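Local coordinates for E1 (PDB 3VX6), which activates the ubiquitin-like proteins Atg8 and Atg12 as an E1-type enzyme for their conjugation in autophagy and the cytoplasm-to-vacuole pathway, at residues A[107-110]-A[111-115]; A[173-176]-A[177-180]. All coordinates share one frame; numbering follows the deposited sequence.

Interaction 1 (A[107-110]-A[111-115]); sequences ELLQ and RGLEN
Leu-113 meets Leu-109 one helical turn back, methyl against methyl, with CD1 of Leu-109 3.6 Å from CD2 of Leu-113. The two isobutyl groups run at a slant to each other rather than alongside. CG of Leu-113 stands between its own backbone N and carbonyl carbon (chi1 53°), and this setting turns the branch back over the preceding turn, with CD1 near the Gln-110 amide and CD2 near Leu-109. Gln-110 in turn bends at chi2 (59°), which carries its amide toward Glu-114, and NE2 of Gln-110 lies 2.7 Å from OE1 of Glu-114; amide and carboxylate planes are 47° apart. Arg-111 lays its CG 3.3 Å from the carbonyl O of Glu-107, and its extended chain then leads away to a salt bridge with Glu-119, which also accepts a hydrogen bond from ND2 of Asn-115. Beneath the side chains, backbone bonds set the spacing: Arg-111 N to Glu-107 O at 3.0 Å, Gly-112 N to Leu-108 O at 2.9 Å and Leu-113 N to Leu-109 O at 3.1 Å. Leu-113 N also makes a weak bond to Gln-110 O. With an alanine in place of Leu-113, CD1 of Leu-109 would probably lose its partner one turn on, and a gap is likely to open toward Val-221 and Leu-225. Helix 215-225 takes up both leucines, while Leu-108 packs on Ser-122 and Phe-145. The whole is the i to i+4 pattern of an amphipathic alpha-helix, here the last turns of helix 97-114, with leucines packed inward and a polar side bearing Gln-110, Arg-111 and Glu-114.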
ATOM      1  N   GLU A 107       2.209 -12.774  -0.450  1.00 42.94           N
ATOM      2  CA  GLU A 107       1.777 -12.809   0.938  1.00 42.83           C
ATOM      3  C   GLU A 107       0.548 -11.940   1.121  1.00 42.16           C
ATOM      4  O   GLU A 107      -0.378 -12.302   1.833  1.00 42.35           O
ATOM      5  CB  GLU A 107       2.897 -12.319   1.855  1.00 43.26           C
ATOM      6  CG  GLU A 107       4.192 -13.096   1.723  1.00 44.89           C
ATOM      7  CD  GLU A 107       5.372 -12.393   2.392  1.00 47.73           C
ATOM      8  OE1 GLU A 107       6.495 -12.933   2.299  1.00 47.69           O
ATOM      9  OE2 GLU A 107       5.182 -11.304   3.001  1.00 48.25           O
ATOM     10  N   LEU A 108       0.545 -10.781   0.485  1.00 41.46           N
ATOM     11  CA  LEU A 108      -0.596  -9.896   0.594  1.00 40.02           C
ATOM     12  C   LEU A 108      -1.781 -10.602  -0.060  1.00 40.95           C
ATOM     13  O   LEU A 108      -2.901 -10.548   0.447  1.00 43.44           O
ATOM     14  CB  LEU A 108      -0.288  -8.558  -0.082  1.00 36.47           C
ATOM     15  CG  LEU A 108       0.876  -7.802   0.574  1.00 33.67           C
ATOM     16  CD1 LEU A 108       1.332  -6.690  -0.319  1.00 30.97           C
ATOM     17  CD2 LEU A 108       0.468  -7.274   1.929  1.00 32.00           C
ATOM     18  N   LEU A 109      -1.525 -11.281  -1.173  1.00 39.76           N
ATOM     19  CA  LEU A 109      -2.557 -12.027  -1.879  1.00 38.98           C
ATOM     20  C   LEU A 109      -3.238 -13.002  -0.920  1.00 41.33           C
ATOM     21  O   LEU A 109      -4.461 -12.994  -0.756  1.00 41.69           O
ATOM     22  CB  LEU A 109      -1.925 -12.803  -3.026  1.00 37.45           C
ATOM     23  CG  LEU A 109      -2.752 -13.927  -3.639  1.00 35.69           C
ATOM     24  CD1 LEU A 109      -4.052 -13.378  -4.173  1.00 36.50           C
ATOM     25  CD2 LEU A 109      -1.952 -14.580  -4.749  1.00 35.64           C
ATOM     26  N   GLN A 110      -2.426 -13.849  -0.296  1.00 43.61           N
ATOM     27  CA  GLN A 110      -2.904 -14.831   0.663  1.00 44.58           C
ATOM     28  C   GLN A 110      -3.760 -14.132   1.718  1.00 45.83           C
ATOM     29  O   GLN A 110      -4.939 -14.440   1.873  1.00 46.33           O
ATOM     30  CB  GLN A 110      -1.712 -15.529   1.336  1.00 45.80           C
ATOM     31  CG  GLN A 110      -2.099 -16.658   2.285  1.00 48.19           C
ATOM     32  CD  GLN A 110      -2.895 -17.747   1.581  1.00 51.05           C
ATOM     33  OE1 GLN A 110      -2.339 -18.578   0.855  1.00 52.97           O
ATOM     34  NE2 GLN A 110      -4.210 -17.733   1.772  1.00 50.84           N
ATOM     35  N   ARG A 111      -3.166 -13.176   2.427  1.00 47.51           N
ATOM     36  CA  ARG A 111      -3.871 -12.448   3.477  1.00 49.21           C
ATOM     37  C   ARG A 111      -5.203 -11.849   3.050  1.00 48.69           C
ATOM     38  O   ARG A 111      -6.152 -11.856   3.818  1.00 49.64           O
ATOM     39  CB  ARG A 111      -2.966 -11.361   4.069  1.00 50.51           C
ATOM     40  CG  ARG A 111      -1.804 -11.963   4.820  1.00 55.82           C
ATOM     41  CD  ARG A 111      -0.958 -10.972   5.593  1.00 60.48           C
ATOM     42  NE  ARG A 111      -0.110 -11.707   6.532  1.00 66.35           N
ATOM     43  CZ  ARG A 111      -0.557 -12.285   7.650  1.00 68.97           C
ATOM     44  NH1 ARG A 111      -1.842 -12.203   7.978  1.00 69.84           N
ATOM     45  NH2 ARG A 111       0.272 -12.972   8.428  1.00 69.74           N
ATOM     46  N   GLY A 112      -5.284 -11.351   1.825  1.00 48.74           N
ATOM     47  CA  GLY A 112      -6.525 -10.758   1.364  1.00 49.21           C
ATOM     48  C   GLY A 112      -7.646 -11.751   1.119  1.00 49.99           C
ATOM     49  O   GLY A 112      -8.817 -11.468   1.397  1.00 47.91           O
ATOM     50  N   LEU A 113      -7.299 -12.919   0.590  1.00 51.62           N
ATOM     51  CA  LEU A 113      -8.310 -13.923   0.312  1.00 53.73           C
ATOM     52  C   LEU A 113      -8.600 -14.849   1.488  1.00 54.36           C
ATOM     53  O   LEU A 113      -9.446 -15.738   1.391  1.00 55.59           O
ATOM     54  CB  LEU A 113      -7.944 -14.718  -0.955  1.00 54.35           C
ATOM     55  CG  LEU A 113      -6.574 -15.376  -1.095  1.00 56.04           C
ATOM     56  CD1 LEU A 113      -6.538 -16.641  -0.248  1.00 57.60           C
ATOM     57  CD2 LEU A 113      -6.310 -15.714  -2.559  1.00 54.57           C
ATOM     58  N   GLU A 114      -7.920 -14.645   2.607  1.00 53.89           N
ATOM     59  CA  GLU A 114      -8.195 -15.482   3.762  1.00 55.37           C
ATOM     60  C   GLU A 114      -8.575 -14.680   5.002  1.00 55.05           C
ATOM     61  O   GLU A 114      -9.091 -15.247   5.963  1.00 56.21           O
ATOM     62  CB  GLU A 114      -7.004 -16.403   4.086  1.00 58.05           C
ATOM     63  CG  GLU A 114      -5.696 -15.691   4.430  1.00 64.06           C
ATOM     64  CD  GLU A 114      -4.606 -16.634   4.962  1.00 66.44           C
ATOM     65  OE1 GLU A 114      -4.477 -17.769   4.444  1.00 66.98           O
ATOM     66  OE2 GLU A 114      -3.866 -16.228   5.890  1.00 67.80           O
ATOM     67  N   ASN A 115      -8.355 -13.366   4.984  1.00 53.38           N
ATOM     68  CA  ASN A 115      -8.667 -12.554   6.157  1.00 51.50           C
ATOM     69  C   ASN A 115      -9.515 -11.321   5.889  1.00 50.19           C
ATOM     70  O   ASN A 115     -10.720 -11.312   6.128  1.00 49.65           O
ATOM     71  CB  ASN A 115      -7.373 -12.120   6.860  1.00 52.23           C
ATOM     72  CG  ASN A 115      -6.411 -13.277   7.089  1.00 56.09           C
ATOM     73  OD1 ASN A 115      -6.807 -14.352   7.543  1.00 56.98           O
ATOM     74  ND2 ASN A 115      -5.132 -13.055   6.787  1.00 57.38           N
TER

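Interaction 2 (A[173-176]-A[177-180]); sequences QNVI and IACV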
ATOM      1  N   GLN A 173     -15.101   4.837  10.362  1.00 57.66           N
ATOM      2  CA  GLN A 173     -14.314   3.647  10.648  1.00 55.70           C
ATOM      3  C   GLN A 173     -12.820   3.838  10.476  1.00 54.73           C
ATOM      4  O   GLN A 173     -12.361   4.649   9.681  1.00 53.63           O
ATOM      5  CB  GLN A 173     -14.779   2.488   9.776  1.00 56.16           C
ATOM      6  CG  GLN A 173     -15.807   1.614  10.441  1.00 58.34           C
ATOM      7  CD  GLN A 173     -16.472   0.674   9.461  1.00 61.74           C
ATOM      8  OE1 GLN A 173     -15.800   0.020   8.653  1.00 63.08           O
ATOM      9  NE2 GLN A 173     -17.801   0.589   9.528  1.00 61.21           N
ATOM     10  N   ASN A 174     -12.071   3.058  11.238  1.00 54.59           N
ATOM     11  CA  ASN A 174     -10.626   3.111  11.224  1.00 54.14           C
ATOM     12  C   ASN A 174     -10.035   2.287  10.066  1.00 52.37           C
ATOM     13  O   ASN A 174      -8.816   2.203   9.922  1.00 52.82           O
ATOM     14  CB  ASN A 174     -10.101   2.587  12.568  1.00 56.17           C
ATOM     15  CG  ASN A 174      -8.759   3.183  12.947  1.00 59.70           C
ATOM     16  OD1 ASN A 174      -8.047   2.643  13.794  1.00 62.91           O
ATOM     17  ND2 ASN A 174      -8.411   4.308  12.329  1.00 62.81           N
ATOM     18  N   VAL A 175     -10.886   1.688   9.237  1.00 50.20           N
ATOM     19  CA  VAL A 175     -10.391   0.876   8.124  1.00 47.11           C
ATOM     20  C   VAL A 175     -10.262   1.679   6.855  1.00 45.58           C
ATOM     21  O   VAL A 175     -10.977   2.661   6.663  1.00 46.33           O
ATOM     22  CB  VAL A 175     -11.300  -0.329   7.835  1.00 45.34           C
ATOM     23  CG1 VAL A 175     -11.351  -1.230   9.055  1.00 44.41           C
ATOM     24  CG2 VAL A 175     -12.683   0.143   7.456  1.00 45.20           C
ATOM     25  N   ILE A 176      -9.342   1.258   5.990  1.00 43.89           N
ATOM     26  CA  ILE A 176      -9.118   1.946   4.727  1.00 42.32           C
ATOM     27  C   ILE A 176      -9.806   1.187   3.587  1.00 40.57           C
ATOM     28  O   ILE A 176     -10.010   1.716   2.495  1.00 40.62           O
ATOM     29  CB  ILE A 176      -7.573   2.194   4.494  1.00 41.60           C
ATOM     30  CG1 ILE A 176      -7.214   2.128   3.018  1.00 40.88           C
ATOM     31  CG2 ILE A 176      -6.752   1.194   5.272  1.00 43.69           C
ATOM     32  CD1 ILE A 176      -6.843   0.761   2.578  1.00 40.59           C
ATOM     33  N   ILE A 177     -10.191  -0.051   3.871  1.00 39.53           N
ATOM     34  CA  ILE A 177     -10.903  -0.888   2.914  1.00 38.34           C
ATOM     35  C   ILE A 177     -12.037  -1.621   3.642  1.00 38.84           C
ATOM     36  O   ILE A 177     -11.848  -2.173   4.730  1.00 39.41           O
ATOM     37  CB  ILE A 177     -10.000  -1.957   2.265  1.00 37.33           C
ATOM     38  CG1 ILE A 177      -8.949  -1.315   1.367  1.00 35.95           C
ATOM     39  CG2 ILE A 177     -10.857  -2.894   1.410  1.00 38.94           C
ATOM     40  CD1 ILE A 177      -8.035  -2.333   0.698  1.00 33.95           C
ATOM     41  N   ALA A 178     -13.219  -1.604   3.052  1.00 38.35           N
ATOM     42  CA  ALA A 178     -14.366  -2.281   3.634  1.00 39.92           C
ATOM     43  C   ALA A 178     -15.244  -2.733   2.477  1.00 41.33           C
ATOM     44  O   ALA A 178     -14.872  -2.587   1.310  1.00 42.38           O
ATOM     45  CB  ALA A 178     -15.139  -1.330   4.555  1.00 37.36           C
ATOM     46  N   CYS A 179     -16.392  -3.307   2.788  1.00 41.79           N
ATOM     47  CA  CYS A 179     -17.289  -3.723   1.736  1.00 43.69           C
ATOM     48  C   CYS A 179     -18.684  -3.345   2.169  1.00 44.55           C
ATOM     49  O   CYS A 179     -18.891  -2.874   3.287  1.00 44.33           O
ATOM     50  CB  CYS A 179     -17.182  -5.230   1.469  1.00 45.14           C
ATOM     51  SG  CYS A 179     -17.868  -6.320   2.731  1.00 50.01           S
ATOM     52  N   VAL A 180     -19.643  -3.515   1.271  1.00 45.87           N
ATOM     53  CA  VAL A 180     -21.014  -3.177   1.590  1.00 45.16           C
ATOM     54  C   VAL A 180     -21.868  -4.417   1.387  1.00 45.44           C
ATOM     55  O   VAL A 180     -21.747  -5.106   0.377  1.00 46.61           O
ATOM     56  CB  VAL A 180     -21.511  -2.033   0.704  1.00 44.06           C
ATOM     57  CG1 VAL A 180     -22.800  -1.479   1.268  1.00 45.12           C
ATOM     58  CG2 VAL A 180     -20.457  -0.941   0.624  1.00 44.03           C
TER
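Ile-176 and Ile-177 set their side chains side by side and pointing the same way, although they are consecutive residues. In a regular strand such neighbours would project to opposite faces; here the backbone of Ile-176 (phi -101°, psi -15°) departs from the extended form, and the chain turns just before the strand begins. Ile-177 places CG1 opposite its own carbonyl carbon (chi1 -67°), on the side of Ile-176, although the exact position of CD1 of Ile-176 is doubtful. Val-175 and Ala-178 form a second pair, in which CG2 of Val-175 approaches CB of Ala-178 at 4.1 Å. The same CG2 lies 3.7 Å from the carbonyl O of Ile-177, so the valine branch rests beside the peptide linking Ile-177 to Ala-178. That carbonyl accepts a hydrogen bond from ND2 of Asn-118. The two isoleucines pack on Phe-201 of strand 198-202 and on Ile-121, whereas Val-175 and Ala-178 both touch Phe-170 of helix 165-171. The turn thus brings the chain from helix 165-171 into strand 177-181, an inner strand of a mixed sheet lying between its antiparallel neighbours 198-202 and 184-186.

Both contacts are local and lie within the Atg7 N-terminal family region, but they sit at different depths. Interaction 1 is partly buried, at the end of a helix with one side packed and the other polar; interaction 2 is buried where a loop enters a sheet. They hold different elements, helix 97-114 in one and strand 177-181 with its leading loop in the other, and their nearest atoms are about 9 Å apart. Helical backbone bonds and charged groups accompany the leucines of 107-115, whereas the side-chain contacts within 173-180 are mainly aliphatic, and its backbone bonds reach out to neighbouring strands. The loop after helix 97-114 nevertheless serves both, through Glu-119 at the helix and the Asn-118 side chain at the backbone where the strand starts.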